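Uncharacterized protein (PDB 3K8R) is of unknown function but belongs to the DUF2442 family and folds into two small antiparallel sheets with short helices. Local coordinates at residues L79-T83 against L84-L88. Numbering follows the deposited sequence.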
ATOM      1  N   LEU A  79       6.717  -3.656  11.467  1.00 31.12           N
ATOM      2  CA  LEU A  79       7.647  -4.527  10.775  1.00 31.70           C
ATOM      3  C   LEU A  79       8.963  -4.440  11.547  1.00 32.88           C
ATOM      4  O   LEU A  79       9.444  -3.340  11.852  1.00 34.03           O
ATOM      5  CB  LEU A  79       7.805  -4.088   9.324  1.00 32.40           C
ATOM      6  CG  LEU A  79       6.495  -4.148   8.528  1.00 30.24           C
ATOM      7  CD1 LEU A  79       6.679  -3.605   7.115  1.00 24.42           C
ATOM      8  CD2 LEU A  79       5.962  -5.583   8.520  1.00 26.97           C
ATOM      9  N   HIS A  80       9.534  -5.602  11.866  1.00 32.47           N
ATOM     10  CA  HIS A  80      10.719  -5.695  12.709  1.00 31.59           C
ATOM     11  C   HIS A  80      11.847  -6.473  12.042  1.00 31.55           C
ATOM     12  O   HIS A  80      11.607  -7.445  11.323  1.00 31.67           O
ATOM     13  CB  HIS A  80      10.299  -6.377  14.034  1.00 32.50           C
ATOM     14  CG  HIS A  80      11.427  -6.672  14.990  1.00 33.48           C
ATOM     15  ND1 HIS A  80      11.995  -5.712  15.805  1.00 31.18           N
ATOM     16  CD2 HIS A  80      12.041  -7.840  15.304  1.00 32.17           C
ATOM     17  CE1 HIS A  80      12.938  -6.266  16.547  1.00 30.50           C
ATOM     18  NE2 HIS A  80      12.986  -7.557  16.264  1.00 32.35           N
ATOM     19  N   TRP A  81      13.075  -5.999  12.269  1.00 31.49           N
ATOM     20  CA  TRP A  81      14.311  -6.674  11.856  1.00 30.72           C
ATOM     21  C   TRP A  81      15.148  -6.812  13.132  1.00 29.82           C
ATOM     22  O   TRP A  81      15.660  -5.824  13.658  1.00 29.36           O
ATOM     23  CB  TRP A  81      15.069  -5.889  10.786  1.00 31.60           C
ATOM     24  CG  TRP A  81      14.440  -5.925   9.404  1.00 31.32           C
ATOM     25  CD1 TRP A  81      14.820  -6.705   8.339  1.00 28.46           C
ATOM     26  CD2 TRP A  81      13.337  -5.142   8.949  1.00 31.77           C
ATOM     27  NE1 TRP A  81      14.025  -6.445   7.255  1.00 28.49           N
ATOM     28  CE2 TRP A  81      13.103  -5.491   7.602  1.00 32.70           C
ATOM     29  CE3 TRP A  81      12.519  -4.179   9.549  1.00 32.26           C
ATOM     30  CZ2 TRP A  81      12.085  -4.907   6.849  1.00 32.65           C
ATOM     31  CZ3 TRP A  81      11.512  -3.596   8.798  1.00 32.46           C
ATOM     32  CH2 TRP A  81      11.304  -3.958   7.465  1.00 33.57           C
ATOM     33  N   GLU A  82      15.254  -8.044  13.627  1.00 29.13           N
ATOM     34  CA  GLU A  82      15.923  -8.357  14.886  1.00 27.49           C
ATOM     35  C   GLU A  82      17.392  -7.940  14.916  1.00 26.42           C
ATOM     36  O   GLU A  82      17.753  -7.000  15.626  1.00 25.11           O
ATOM     37  CB  GLU A  82      15.801  -9.862  15.164  1.00 28.37           C
ATOM     38  CG  GLU A  82      16.213 -10.293  16.567  1.00 29.86           C
ATOM     39  CD  GLU A  82      15.168  -9.923  17.588  1.00 33.97           C
ATOM     40  OE1 GLU A  82      13.982 -10.262  17.354  1.00 38.28           O
ATOM     41  OE2 GLU A  82      15.529  -9.309  18.617  1.00 32.66           O
ATOM     42  N   THR A  83      18.222  -8.628  14.133  1.00 25.95           N
ATOM     43  CA  THR A  83      19.658  -8.375  14.109  1.00 25.32           C
ATOM     44  C   THR A  83      19.977  -6.911  13.816  1.00 26.31           C
ATOM     45  O   THR A  83      20.797  -6.315  14.500  1.00 26.88           O
ATOM     46  CB  THR A  83      20.393  -9.282  13.095  1.00 25.19           C
ATOM     47  OG1 THR A  83      20.137 -10.655  13.401  1.00 22.43           O
ATOM     48  CG2 THR A  83      21.899  -9.036  13.138  1.00 23.59           C
ATOM     49  N   LEU A  84      19.320  -6.324  12.821  1.00 26.71           N
ATOM     50  CA  LEU A  84      19.583  -4.929  12.476  1.00 26.57           C
ATOM     51  C   LEU A  84      19.010  -3.961  13.493  1.00 27.58           C
ATOM     52  O   LEU A  84      19.369  -2.776  13.499  1.00 28.35           O
ATOM     53  CB  LEU A  84      19.011  -4.587  11.105  1.00 26.37           C
ATOM     54  CG  LEU A  84      19.668  -5.201   9.875  1.00 26.97           C
ATOM     55  CD1 LEU A  84      18.930  -4.694   8.641  1.00 28.17           C
ATOM     56  CD2 LEU A  84      21.148  -4.870   9.790  1.00 22.56           C
ATOM     57  N   ASP A  85      18.104  -4.446  14.335  1.00 28.24           N
ATOM     58  CA  ASP A  85      17.465  -3.606  15.354  1.00 28.63           C
ATOM     59  C   ASP A  85      16.737  -2.406  14.711  1.00 28.46           C
ATOM     60  O   ASP A  85      16.998  -1.246  15.037  1.00 28.80           O
ATOM     61  CB  ASP A  85      18.500  -3.142  16.390  1.00 27.80           C
ATOM     62  CG  ASP A  85      17.871  -2.468  17.589  1.00 28.83           C
ATOM     63  OD1 ASP A  85      16.636  -2.602  17.758  1.00 29.69           O
ATOM     64  OD2 ASP A  85      18.620  -1.818  18.363  1.00 29.13           O
ATOM     65  N   VAL A  86      15.839  -2.704  13.779  1.00 27.99           N
ATOM     66  CA  VAL A  86      15.043  -1.680  13.115  1.00 27.26           C
ATOM     67  C   VAL A  86      13.562  -2.007  13.273  1.00 27.93           C
ATOM     68  O   VAL A  86      13.160  -3.164  13.152  1.00 28.73           O
ATOM     69  CB  VAL A  86      15.412  -1.543  11.633  1.00 26.84           C
ATOM     70  CG1 VAL A  86      14.398  -0.675  10.910  1.00 22.55           C
ATOM     71  CG2 VAL A  86      16.832  -0.983  11.502  1.00 25.13           C
ATOM     72  N   ASP A  87      12.771  -0.981  13.585  1.00 28.59           N
ATOM     73  CA  ASP A  87      11.319  -1.093  13.744  1.00 29.02           C
ATOM     74  C   ASP A  87      10.615  -0.003  12.943  1.00 29.13           C
ATOM     75  O   ASP A  87      10.855   1.181  13.144  1.00 30.71           O
ATOM     76  CB  ASP A  87      10.926  -1.041  15.222  1.00 28.47           C
ATOM     77  CG  ASP A  87      11.150  -2.366  15.928  1.00 29.00           C
ATOM     78  OD1 ASP A  87      10.869  -3.412  15.318  1.00 33.98           O
ATOM     79  OD2 ASP A  87      11.580  -2.373  17.095  1.00 32.74           O
ATOM     80  N   LEU A  88       9.767  -0.413  12.013  1.00 28.98           N
ATOM     81  CA  LEU A  88       9.062   0.535  11.174  1.00 29.50           C
ATOM     82  C   LEU A  88       7.586   0.387  11.469  1.00 30.25           C
ATOM     83  O   LEU A  88       7.135  -0.689  11.869  1.00 31.40           O
ATOM     84  CB  LEU A  88       9.330   0.255   9.690  1.00 29.14           C
ATOM     85  CG  LEU A  88      10.792   0.221   9.220  1.00 30.91           C
ATOM     86  CD1 LEU A  88      10.872  -0.265   7.776  1.00 29.76           C
ATOM     87  CD2 LEU A  88      11.486   1.574   9.379  1.00 26.19           C
TER
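His-80 and Asp-87, a non-hydrogen-bonded pair of the hairpin, are joined through their side chains: ND1 of His-80 donates to OD1 of Asp-87 at 2.6 Å. OD1 lies in the imidazole plane, but ND1 meets it on the syn side from somewhat outside the carboxylate plane, the ring and carboxylate planes being 28° apart. CG of His-80 stands anti to the backbone N (chi1 175°), which lays the ring beside its own carbonyl carbon; NE2 makes a weak bond to OE1 of Glu-82, so both nitrogens are engaged. A phenylalanine here would probably leave the carboxylates of Asp-87 and Glu-82 each without its nitrogen donor. On the opposite face, Trp-81 is the apolar centre. CD1 of Leu-88 approaches its six-membered ring at CZ3, 3.5 Å away, CB of Leu-84 packs on its CB, and NE1 is bound by the carbonyl of Leu-67. Backbone bonds pair Leu-79 with Leu-88 in both directions and Trp-81 with Val-86, whose N lies 3.1 Å from O of Trp-81. That carbonyl also receives a weak bond from N of Asp-85, which reaches O of Glu-82 as well. Asp-85, with positive phi (58°), completes a type I turn with a G1 beta bulge, closing the hairpin of central strand 78-81 and outer strand 86-89 in a three-stranded antiparallel sheet.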